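Local structure of ornithine cyclodeaminase (Methanococcus maripaludis S2, 3C2Q) at residues M293-P306 against T317-F330. The protein catalyses the conversion of L-ornithine to L-proline with release of ammonia, using NAD(+) as cofactor. Sequence-based numbering, arbitrary orientation.
Sequences MPSYIKTVCVDIQP and TSQAIGVVTDVGVF
Gln-319 reaches across to Thr-299: chi1 of 80° lays CG against Ser-295 O, and the bend at chi2 (-81°) brings the amide to the threonine hydroxyl. NE2 gives Thr-299 OG1 a weak bond of 3.4 Å and donates also to a water, which accepts from Thr-317 OG1 and donates to Met-293 O; OE1 is held weakly by Asn-31. Thr-299 OG1 spends its own proton on Ile-297 O (2.8 Å), approaching from above that carbonyl plane. A second water takes Thr-299 N (2.9 Å) and donates to Gln-319 O, prolonging the ladder beyond its first direct rung. From there strands 298-303 and 321-324 run parallel, with five backbone bonds from Ile-321 N to Thr-299 O through to Thr-325 N to Asp-303 O. Helix 306-314 makes this a beta-alpha-beta unit at one edge of this chain's six-stranded parallel Rossmann sheet. Asp-303, a probable NAD(+) ligand by similarity, opens an Asx turn: OD2 accepts from Gln-305 N (3.2 Å), above the carboxylate plane, while OD1 bonds Ser-281. On the opposite sheet face Val-302 puts CG1 over the Phe-330 ring, 4.3 Å from its centroid, and against Thr-325 CG2 (3.6 Å). Asp-326 OD1 weakly N-caps the following helix through Gly-328 N and Val-329 N; OD2 forms a salt bridge with Lys-112 and a hydrogen bond with Thr-325 OG1, both of the second subunit.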
# COMPACT_ATOMS: atom_id res chain seq x y z
N MSE B 293 -16.77 10.28 17.26
CA MSE B 293 -16.04 11.40 17.88
C MSE B 293 -16.37 12.76 17.32
O MSE B 293 -16.47 12.92 16.11
CB MSE B 293 -14.53 11.19 17.66
CG MSE B 293 -13.92 10.11 18.55
SE MSE B 293 -12.05 9.85 17.88
CE MSE B 293 -11.40 11.65 18.21
N PRO B 294 -16.46 13.78 18.18
CA PRO B 294 -16.54 15.15 17.67
C PRO B 294 -15.17 15.62 17.15
O PRO B 294 -14.13 15.08 17.56
CB PRO B 294 -16.95 15.96 18.91
CG PRO B 294 -16.45 15.22 20.03
CD PRO B 294 -16.52 13.75 19.65
N SER B 295 -15.17 16.60 16.26
CA SER B 295 -13.95 17.07 15.60
C SER B 295 -12.95 17.80 16.51
O SER B 295 -11.78 17.97 16.13
CB SER B 295 -14.31 17.99 14.44
OG SER B 295 -15.05 19.11 14.92
N TYR B 296 -13.40 18.23 17.70
CA TYR B 296 -12.50 18.98 18.58
C TYR B 296 -11.52 18.11 19.38
O TYR B 296 -10.61 18.63 20.01
CB TYR B 296 -13.25 19.96 19.51
CG TYR B 296 -14.37 19.35 20.32
CD1 TYR B 296 -14.09 18.47 21.39
CD2 TYR B 296 -15.70 19.66 20.03
CE1 TYR B 296 -15.12 17.92 22.13
CE2 TYR B 296 -16.73 19.10 20.78
CZ TYR B 296 -16.44 18.25 21.82
OH TYR B 296 -17.48 17.71 22.56
N ILE B 297 -11.69 16.79 19.37
CA ILE B 297 -10.77 15.92 20.10
C ILE B 297 -9.55 15.69 19.18
O ILE B 297 -9.70 15.34 18.01
CB ILE B 297 -11.42 14.58 20.47
CG1 ILE B 297 -12.72 14.82 21.27
CG2 ILE B 297 -10.43 13.65 21.26
CD1 ILE B 297 -13.41 13.53 21.68
N LYS B 298 -8.36 15.94 19.71
CA LYS B 298 -7.14 15.69 18.95
C LYS B 298 -7.09 14.18 18.54
O LYS B 298 -7.21 13.28 19.36
CB LYS B 298 -5.93 16.13 19.79
CG LYS B 298 -4.56 15.83 19.20
CD LYS B 298 -3.98 17.06 18.43
CE LYS B 298 -3.09 16.62 17.29
NZ LYS B 298 -1.76 17.31 17.36
N THR B 299 -6.93 13.92 17.25
CA THR B 299 -7.07 12.57 16.72
C THR B 299 -5.78 12.25 15.96
O THR B 299 -5.40 13.00 15.06
CB THR B 299 -8.24 12.54 15.74
OG1 THR B 299 -9.40 13.02 16.44
CG2 THR B 299 -8.51 11.14 15.24
N VAL B 300 -5.12 11.17 16.33
CA VAL B 300 -3.86 10.74 15.68
C VAL B 300 -4.05 9.30 15.20
O VAL B 300 -4.45 8.43 15.98
CB VAL B 300 -2.65 10.81 16.65
CG1 VAL B 300 -1.33 10.35 15.92
CG2 VAL B 300 -2.46 12.23 17.16
N CYS B 301 -3.84 9.08 13.91
CA CYS B 301 -4.03 7.74 13.36
C CYS B 301 -2.70 7.23 12.80
O CYS B 301 -2.14 7.80 11.86
CB CYS B 301 -5.10 7.76 12.26
SG CYS B 301 -5.41 6.10 11.54
N VAL B 302 -2.21 6.20 13.45
CA VAL B 302 -0.90 5.59 13.16
C VAL B 302 -1.12 4.25 12.47
O VAL B 302 -1.76 3.34 13.05
CB VAL B 302 -0.10 5.33 14.45
CG1 VAL B 302 1.34 4.92 14.06
CG2 VAL B 302 -0.02 6.62 15.34
N ASP B 303 -0.61 4.09 11.25
CA ASP B 303 -0.68 2.77 10.63
C ASP B 303 0.43 2.66 9.61
O ASP B 303 0.89 3.69 9.10
CB ASP B 303 -2.04 2.46 9.95
CG ASP B 303 -2.16 0.92 9.60
OD1 ASP B 303 -1.65 0.04 10.36
OD2 ASP B 303 -2.56 0.56 8.52
N ILE B 304 0.80 1.45 9.27
CA ILE B 304 1.81 1.28 8.21
C ILE B 304 1.22 1.44 6.80
O ILE B 304 1.98 1.62 5.82
CB ILE B 304 2.59 -0.04 8.37
CG1 ILE B 304 3.97 0.07 7.65
CG2 ILE B 304 1.71 -1.27 7.95
CD1 ILE B 304 5.02 -1.03 8.04
N GLN B 305 -0.11 1.33 6.68
CA GLN B 305 -0.81 1.41 5.38
C GLN B 305 -1.41 2.80 5.21
O GLN B 305 -2.31 3.17 5.98
CB GLN B 305 -1.92 0.31 5.27
CG GLN B 305 -1.34 -1.10 5.43
CD GLN B 305 -2.36 -2.23 5.24
OE1 GLN B 305 -3.46 -2.20 5.78
NE2 GLN B 305 -1.95 -3.26 4.50
N PRO B 306 -0.92 3.58 4.23
CA PRO B 306 -1.54 4.91 4.07
C PRO B 306 -3.03 4.81 3.74
O PRO B 306 -3.80 5.65 4.19
CB PRO B 306 -0.75 5.57 2.93
CG PRO B 306 -0.07 4.41 2.18
CD PRO B 306 0.18 3.35 3.25
N THR B 317 -13.72 11.70 9.41
CA THR B 317 -12.78 12.07 10.44
C THR B 317 -11.63 12.86 9.80
O THR B 317 -10.46 12.46 9.80
CB THR B 317 -12.36 10.79 11.26
OG1 THR B 317 -13.56 10.19 11.78
CG2 THR B 317 -11.42 11.11 12.45
N SER B 318 -11.97 14.04 9.30
CA SER B 318 -11.03 14.85 8.53
C SER B 318 -10.04 15.60 9.43
O SER B 318 -9.04 16.10 8.93
CB SER B 318 -11.81 15.81 7.64
OG SER B 318 -12.60 16.66 8.46
N GLN B 319 -10.30 15.65 10.74
CA GLN B 319 -9.35 16.25 11.70
C GLN B 319 -8.14 15.34 12.04
O GLN B 319 -7.21 15.76 12.74
CB GLN B 319 -10.08 16.70 12.99
CG GLN B 319 -10.41 15.59 14.05
CD GLN B 319 -11.70 14.77 13.71
OE1 GLN B 319 -12.32 14.93 12.64
NE2 GLN B 319 -12.08 13.90 14.61
N ALA B 320 -8.16 14.09 11.57
CA ALA B 320 -7.12 13.13 11.93
C ALA B 320 -5.75 13.60 11.44
O ALA B 320 -5.60 14.11 10.32
CB ALA B 320 -7.45 11.75 11.37
N ILE B 321 -4.75 13.40 12.28
CA ILE B 321 -3.35 13.61 11.88
C ILE B 321 -2.84 12.21 11.54
O ILE B 321 -2.80 11.35 12.40
CB ILE B 321 -2.56 14.19 13.06
CG1 ILE B 321 -3.19 15.52 13.54
CG2 ILE B 321 -1.05 14.33 12.73
CD1 ILE B 321 -3.22 16.59 12.49
N GLY B 322 -2.44 11.97 10.30
CA GLY B 322 -2.03 10.61 9.98
C GLY B 322 -0.54 10.49 10.17
O GLY B 322 0.22 11.41 9.82
N VAL B 323 -0.10 9.38 10.76
CA VAL B 323 1.34 9.08 10.88
C VAL B 323 1.50 7.70 10.20
O VAL B 323 1.11 6.66 10.78
CB VAL B 323 1.81 9.00 12.35
CG1 VAL B 323 3.33 8.70 12.41
CG2 VAL B 323 1.53 10.36 13.10
N VAL B 324 2.02 7.69 8.98
CA VAL B 324 2.19 6.42 8.22
C VAL B 324 3.57 5.86 8.60
O VAL B 324 4.63 6.33 8.14
CB VAL B 324 1.99 6.60 6.74
CG1 VAL B 324 2.10 5.24 5.95
CG2 VAL B 324 0.58 7.27 6.46
N THR B 325 3.56 4.86 9.48
CA THR B 325 4.82 4.38 10.03
C THR B 325 4.63 2.99 10.62
O THR B 325 3.51 2.47 10.65
CB THR B 325 5.37 5.36 11.12
OG1 THR B 325 6.71 4.98 11.49
CG2 THR B 325 4.51 5.33 12.36
N ASP B 326 5.71 2.40 11.11
CA ASP B 326 5.67 1.08 11.73
C ASP B 326 5.24 1.31 13.18
O ASP B 326 5.93 1.98 13.94
CB ASP B 326 7.08 0.48 11.64
CG ASP B 326 7.16 -0.92 12.21
OD1 ASP B 326 6.57 -1.21 13.27
OD2 ASP B 326 7.89 -1.73 11.63
N VAL B 327 4.09 0.74 13.57
CA VAL B 327 3.55 1.01 14.89
C VAL B 327 4.46 0.50 16.02
O VAL B 327 4.55 1.16 17.07
CB VAL B 327 2.08 0.45 15.06
CG1 VAL B 327 2.06 -1.09 15.16
CG2 VAL B 327 1.41 1.05 16.29
N GLY B 328 5.10 -0.65 15.82
CA GLY B 328 5.94 -1.25 16.85
C GLY B 328 7.18 -0.40 17.14
O GLY B 328 7.51 -0.18 18.29
N VAL B 329 7.84 0.11 16.10
CA VAL B 329 8.97 1.02 16.27
C VAL B 329 8.51 2.37 16.81
O VAL B 329 9.12 2.92 17.73
CB VAL B 329 9.79 1.18 14.97
CG1 VAL B 329 11.10 1.96 15.26
CG2 VAL B 329 10.12 -0.22 14.39
N PHE B 330 7.46 2.92 16.22
CA PHE B 330 6.84 4.13 16.71
C PHE B 330 6.58 4.10 18.23
O PHE B 330 6.95 5.05 18.93
CB PHE B 330 5.53 4.39 15.93
CG PHE B 330 4.71 5.53 16.48
CD1 PHE B 330 4.94 6.85 16.08
CD2 PHE B 330 3.70 5.29 17.40
CE1 PHE B 330 4.17 7.91 16.60
CE2 PHE B 330 2.93 6.36 17.94
CZ PHE B 330 3.17 7.65 17.54
O HOH W 1 -14.69 12.39 13.94
O HOH W 2 -6.95 16.23 15.48